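Local atomic coordinates of basic blue protein (Cucumis sativus, PDB entry 2CBP), a protein that binds a single type 1 copper ion and, as a plant blue copper protein of the phytocyanin family, probably serves as an electron carrier. Residues A[72-78]-A[90-96]; A[48-52]-A[85-91]. One frame throughout, in Å; residues are numbered along the deposited sequence.

Interaction 1. Residues A[72-78]-A[90-96]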
loop_
_atom_site.group_PDB
_atom_site.type_symbol
_atom_site.label_atom_id
_atom_site.label_comp_id
_atom_site.label_asym_id
_atom_site.label_seq_id
_atom_site.Cartn_x
_atom_site.Cartn_y
_atom_site.Cartn_z
ATOM N N LYS A 72 -6.788 0.710 -13.399
ATOM C CA LYS A 72 -5.776 0.732 -14.479
ATOM C C LYS A 72 -4.832 1.904 -14.126
ATOM O O LYS A 72 -5.320 2.967 -13.722
ATOM C CB LYS A 72 -6.400 0.996 -15.823
ATOM C CG LYS A 72 -5.933 0.282 -17.040
ATOM C CD LYS A 72 -4.919 0.981 -17.926
ATOM C CE LYS A 72 -4.139 -0.040 -18.723
ATOM N NZ LYS A 72 -2.912 0.363 -19.408
ATOM N N GLY A 73 -3.546 1.675 -14.290
ATOM C CA GLY A 73 -2.549 2.706 -14.022
ATOM C C GLY A 73 -1.846 2.580 -12.694
ATOM O O GLY A 73 -1.756 1.523 -12.067
ATOM N N GLN A 74 -1.286 3.726 -12.267
ATOM C CA GLN A 74 -0.521 3.788 -11.019
ATOM C C GLN A 74 -1.370 3.963 -9.764
ATOM O O GLN A 74 -2.315 4.741 -9.760
ATOM C CB GLN A 74 0.471 4.965 -11.077
ATOM C CG GLN A 74 1.492 4.860 -12.207
ATOM C CD GLN A 74 1.751 6.239 -12.808
ATOM O OE1 GLN A 74 1.494 6.471 -13.982
ATOM N NE2 GLN A 74 2.248 7.152 -11.957
ATOM N N SER A 75 -0.953 3.236 -8.735
ATOM C CA SER A 75 -1.545 3.269 -7.399
ATOM C C SER A 75 -0.376 3.356 -6.401
ATOM O O SER A 75 0.642 2.690 -6.609
ATOM C CB SER A 75 -2.447 2.104 -7.039
ATOM O OG SER A 75 -3.636 2.172 -7.808
ATOM N N TYR A 76 -0.577 4.167 -5.382
ATOM C CA TYR A 76 0.374 4.428 -4.311
ATOM C C TYR A 76 -0.319 4.255 -2.949
ATOM O O TYR A 76 -1.420 4.774 -2.729
ATOM C CB TYR A 76 0.930 5.862 -4.468
ATOM C CG TYR A 76 1.624 6.106 -5.804
ATOM C CD1 TYR A 76 2.966 5.753 -5.979
ATOM C CD2 TYR A 76 0.941 6.685 -6.864
ATOM C CE1 TYR A 76 3.615 5.961 -7.194
ATOM C CE2 TYR A 76 1.579 6.913 -8.094
ATOM C CZ TYR A 76 2.904 6.558 -8.247
ATOM O OH TYR A 76 3.502 6.794 -9.457
ATOM N N PHE A 77 0.363 3.507 -2.102
ATOM C CA PHE A 77 -0.119 3.198 -0.750
ATOM C C PHE A 77 1.001 3.463 0.269
ATOM O O PHE A 77 2.176 3.129 0.087
ATOM C CB PHE A 77 -0.585 1.722 -0.580
ATOM C CG PHE A 77 -1.530 1.249 -1.637
ATOM C CD1 PHE A 77 -1.010 0.730 -2.841
ATOM C CD2 PHE A 77 -2.894 1.353 -1.463
ATOM C CE1 PHE A 77 -1.878 0.328 -3.857
ATOM C CE2 PHE A 77 -3.793 0.949 -2.473
ATOM C CZ PHE A 77 -3.248 0.442 -3.663
ATOM N N ILE A 78 0.539 4.043 1.389
ATOM C CA ILE A 78 1.480 4.294 2.487
ATOM C C ILE A 78 0.756 3.954 3.811
ATOM O O ILE A 78 -0.466 3.811 3.825
ATOM C CB ILE A 78 1.971 5.735 2.583
ATOM C CG1 ILE A 78 0.833 6.648 2.999
ATOM C CG2 ILE A 78 2.594 6.248 1.295
ATOM C CD1 ILE A 78 1.177 8.130 3.189
ATOM N N LYS A 90 5.528 1.705 2.528
ATOM C CA LYS A 90 4.879 2.266 1.338
ATOM C C LYS A 90 5.201 1.414 0.113
ATOM O O LYS A 90 6.255 0.761 0.069
ATOM C CB LYS A 90 5.412 3.704 1.071
ATOM C CG LYS A 90 6.900 3.680 0.832
ATOM C CD LYS A 90 7.551 4.801 0.129
ATOM C CE LYS A 90 7.434 6.156 0.712
ATOM N NZ LYS A 90 8.370 7.107 0.006
ATOM N N ILE A 91 4.262 1.421 -0.839
ATOM C CA ILE A 91 4.442 0.674 -2.085
ATOM C C ILE A 91 3.816 1.461 -3.232
ATOM O O ILE A 91 2.824 2.186 -3.114
ATOM C CB ILE A 91 3.915 -0.751 -2.129
ATOM C CG1 ILE A 91 2.444 -0.769 -1.774
ATOM C CG2 ILE A 91 4.731 -1.683 -1.241
ATOM C CD1 ILE A 91 1.670 -2.083 -1.931
ATOM N N ALA A 92 4.459 1.234 -4.384
ATOM C CA ALA A 92 3.974 1.853 -5.633
ATOM C C ALA A 92 3.790 0.669 -6.627
ATOM O O ALA A 92 4.678 -0.155 -6.742
ATOM C CB ALA A 92 4.880 2.921 -6.154
ATOM N N VAL A 93 2.627 0.699 -7.288
ATOM C CA VAL A 93 2.332 -0.351 -8.283
ATOM C C VAL A 93 1.756 0.289 -9.551
ATOM O O VAL A 93 1.194 1.396 -9.524
ATOM C CB VAL A 93 1.409 -1.421 -7.679
ATOM C CG1 VAL A 93 1.860 -1.921 -6.311
ATOM C CG2 VAL A 93 -0.038 -0.968 -7.604
ATOM N N ASN A 94 1.900 -0.458 -10.629
ATOM C CA ASN A 94 1.355 -0.041 -11.941
ATOM C C ASN A 94 0.524 -1.234 -12.469
ATOM O O ASN A 94 1.098 -2.323 -12.560
ATOM C CB ASN A 94 2.405 0.386 -12.947
ATOM C CG ASN A 94 1.708 0.917 -14.223
ATOM O OD1 ASN A 94 0.935 1.867 -14.151
ATOM N ND2 ASN A 94 2.030 0.301 -15.352
ATOM N N ALA A 95 -0.726 -0.927 -12.768
ATOM C CA ALA A 95 -1.612 -1.976 -13.292
ATOM C C ALA A 95 -1.853 -1.731 -14.785
ATOM O O ALA A 95 -2.287 -0.641 -15.177
ATOM C CB ALA A 95 -2.898 -2.046 -12.508
ATOM N N LEU A 96 -1.547 -2.784 -15.541
ATOM C CA LEU A 96 -1.736 -2.708 -17.007
ATOM C C LEU A 96 -3.184 -3.059 -17.346
ATOM O O LEU A 96 -3.571 -2.624 -18.450
ATOM C CB LEU A 96 -0.711 -3.584 -17.676
ATOM C CG LEU A 96 0.736 -3.097 -17.602
ATOM C CD1 LEU A 96 1.633 -4.141 -18.177
ATOM C CD2 LEU A 96 0.905 -1.768 -18.322
ATOM O OXT LEU A 96 -3.903 -3.716 -16.570
HETATM O O HOH W 1 0.526 4.338 -15.339
#
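Tyr76 meets the methyl of Ala92 obliquely, Tyr76 CD1 3.4 Å from Ala92 CB, at a non-hydrogen-bonded pair of this antiparallel hairpin. On the opposite face Phe77 brings CD1 to 3.9 Å from Ile91 CG1, while CG2 of Val93 lies at the rim of the same ring. Between these faces run six backbone bonds, two each at Gly73-Ala95, Ser75-Val93 and Phe77-Ile91; the Val93 N to Ser75 O bond, 2.9 Å, is nearly straight at 174°. Farther out, Gln74 NE2 donates to Tyr76 OH at 2.8 Å, the hydroxyl lying close to the amide plane. A water gives one hydrogen to Gln74 OE1 and the other to Asn94 OD1, 2.8 Å away; Asn94 CG stands anti to its own N (chi1 -175°), which turns OD1 back over Gly73. A leucine for Tyr76, lacking the hydroxyl, would probably cost Gln74 NE2 its bond, leaving water to hold the amide, and cover the Ala92 methyl less completely. Beyond the pair, Phe77 meets Phe32 and Tyr76 meets Phe49. The Phe77 face is thus mainly apolar, whereas the Tyr76 face mixes the Ala92 contact with a chain, Tyr76-Gln74-water-Asn94, linking the strands by side chains as well as backbone.

Interaction 2. Residues A[48-52]-A[85-91]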
loop_
_atom_site.group_PDB
_atom_site.type_symbol
_atom_site.label_atom_id
_atom_site.label_comp_id
_atom_site.label_asym_id
_atom_site.label_seq_id
_atom_site.Cartn_x
_atom_site.Cartn_y
_atom_site.Cartn_z
ATOM N N GLY A 48 2.447 12.397 -2.538
ATOM C CA GLY A 48 2.261 11.957 -1.156
ATOM C C GLY A 48 3.158 10.763 -0.882
ATOM O O GLY A 48 3.788 10.648 0.194
ATOM N N PHE A 49 3.248 9.889 -1.887
ATOM C CA PHE A 49 4.081 8.699 -1.765
ATOM C C PHE A 49 5.543 9.132 -1.532
ATOM O O PHE A 49 6.244 8.588 -0.675
ATOM C CB PHE A 49 3.975 7.767 -2.956
ATOM C CG PHE A 49 4.919 6.621 -3.048
ATOM C CD1 PHE A 49 4.629 5.389 -2.406
ATOM C CD2 PHE A 49 6.106 6.724 -3.758
ATOM C CE1 PHE A 49 5.497 4.313 -2.492
ATOM C CE2 PHE A 49 6.979 5.651 -3.850
ATOM C CZ PHE A 49 6.703 4.442 -3.220
ATOM N N SER A 50 5.950 10.098 -2.346
ATOM C CA SER A 50 7.334 10.577 -2.274
ATOM C C SER A 50 7.646 11.349 -1.026
ATOM O O SER A 50 8.754 11.121 -0.476
ATOM C CB SER A 50 7.669 11.375 -3.537
ATOM O OG SER A 50 7.723 10.505 -4.668
ATOM N N THR A 51 6.776 12.226 -0.567
ATOM C CA THR A 51 7.051 13.045 0.624
ATOM C C THR A 51 6.513 12.499 1.939
ATOM O O THR A 51 6.782 13.081 3.003
ATOM C CB THR A 51 6.483 14.459 0.380
ATOM O OG1 THR A 51 5.067 14.293 0.289
ATOM C CG2 THR A 51 7.061 15.108 -0.867
ATOM N N CYS A 52 5.726 11.447 1.853
ATOM C CA CYS A 52 5.104 10.843 3.034
ATOM C C CYS A 52 4.109 11.821 3.634
ATOM O O CYS A 52 3.883 11.831 4.854
ATOM C CB CYS A 52 6.187 10.380 4.024
ATOM S SG CYS A 52 6.971 8.865 3.469
ATOM N N CYS A 85 5.831 5.688 7.094
ATOM C CA CYS A 85 6.091 5.962 5.664
ATOM C C CYS A 85 7.586 6.188 5.482
ATOM O O CYS A 85 8.225 5.667 4.562
ATOM C CB CYS A 85 5.244 7.126 5.178
ATOM S SG CYS A 85 5.463 7.526 3.442
ATOM N N GLN A 86 8.135 6.978 6.391
ATOM C CA GLN A 86 9.569 7.325 6.409
ATOM C C GLN A 86 10.462 6.127 6.631
ATOM O O GLN A 86 11.678 6.157 6.344
ATOM C CB GLN A 86 9.806 8.366 7.501
ATOM C CG GLN A 86 9.116 9.674 7.222
ATOM C CD GLN A 86 7.695 9.758 7.688
ATOM O OE1 GLN A 86 7.101 8.838 8.241
ATOM N NE2 GLN A 86 7.109 10.923 7.467
ATOM N N SER A 87 9.873 5.047 7.144
ATOM C CA SER A 87 10.630 3.825 7.420
ATOM C C SER A 87 10.459 2.807 6.304
ATOM O O SER A 87 10.888 1.643 6.518
ATOM C CB SER A 87 10.233 3.208 8.761
ATOM O OG SER A 87 10.409 4.100 9.840
ATOM N N GLY A 88 9.841 3.219 5.207
ATOM C CA GLY A 88 9.667 2.252 4.087
ATOM C C GLY A 88 8.384 1.476 4.035
ATOM O O GLY A 88 8.276 0.450 3.327
ATOM N N MET A 89 7.393 1.960 4.777
ATOM C CA MET A 89 6.056 1.321 4.818
ATOM C C MET A 89 5.184 2.050 3.781
ATOM O O MET A 89 4.341 2.884 4.044
ATOM C CB MET A 89 5.491 1.285 6.224
ATOM C CG MET A 89 4.256 0.439 6.286
ATOM S SD MET A 89 3.916 -0.133 7.975
ATOM C CE MET A 89 2.455 -1.158 7.538
ATOM N N LYS A 90 5.528 1.705 2.528
ATOM C CA LYS A 90 4.879 2.266 1.338
ATOM C C LYS A 90 5.201 1.414 0.113
ATOM O O LYS A 90 6.255 0.761 0.069
ATOM C CB LYS A 90 5.412 3.704 1.071
ATOM C CG LYS A 90 6.900 3.680 0.832
ATOM C CD LYS A 90 7.551 4.801 0.129
ATOM C CE LYS A 90 7.434 6.156 0.712
ATOM N NZ LYS A 90 8.370 7.107 0.006
ATOM N N ILE A 91 4.262 1.421 -0.839
ATOM C CA ILE A 91 4.442 0.674 -2.085
ATOM C C ILE A 91 3.816 1.461 -3.232
ATOM O O ILE A 91 2.824 2.186 -3.114
ATOM C CB ILE A 91 3.915 -0.751 -2.129
ATOM C CG1 ILE A 91 2.444 -0.769 -1.774
ATOM C CG2 ILE A 91 4.731 -1.683 -1.241
ATOM C CD1 ILE A 91 1.670 -2.083 -1.931
#
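Cys52 and Cys85 are joined by a disulfide, which in this phytocyanin, a cupredoxin-type fold, ties the end of helix 46-51 to the loop that carries copper ligands His84 and Met89. The covalent link is 2.0 Å from Cys52 SG to Cys85 SG, with a chi3 of -77°. Cys52 is the first residue to leave the helix and has positive phi; Cys85 SG stands anti to its backbone N, which extends the sulfur toward Cys52. Cys85 itself lies beside the metal site, its side chain about 8 Å from the copper.

The aromatic part of the contact belongs to Phe49 and Lys90. The lysine chain passes over one face of the ring, crossing the phenylalanine side chain at about a right angle. Its CD makes a CH-pi contact, 3.8 Å from the Phe49 ring centroid, and CE continues over the centre of the ring. The ammonium NZ stands 4.3 Å from the same centroid and only 10° off the ring normal, the geometry of a cation-pi interaction.

Van der Waals contacts fill in the borders. Phe49 CE1 comes to 3.4 Å from Ile91 C, and Gln86, its chain bent at chi2, brings NE2 to 3.6 Å from Cys52 CB.

The polar bond is made by the same ammonium group. Because this lysine is buried, the pairing of ring and carbonyl is likely to offset part of the cost of burying its charge, and Glu16 touches its side chain too. Lys90 NZ donates to Phe49 O at 2.7 Å, approaching at a C=O...N angle of 151° and tilted from the carbonyl plane.

In the fold
Interactions 1 and 2 have centres 13 Å apart and share Lys90 and Ile91, at the start of strand 90-95. Their segments alternate along the chain: 48-52, 72-78, 85-91, then 90-96. Interaction 1 pairs neighbouring strands at one side of the four-stranded antiparallel sheet, where 90-95 is outermost; interaction 2 attaches helix 46-51 to that strand and to the loop before it. They touch directly, with Tyr76 CD1 3.6 Å from Phe49 CG and Ile78 CG2 3.8 Å from Cys85 SG. Since copper ligands Cys79, His84 and Met89 lie between strands 73-78 and 90-95, the hairpin and the disulfide together frame the connection that holds most of the metal site.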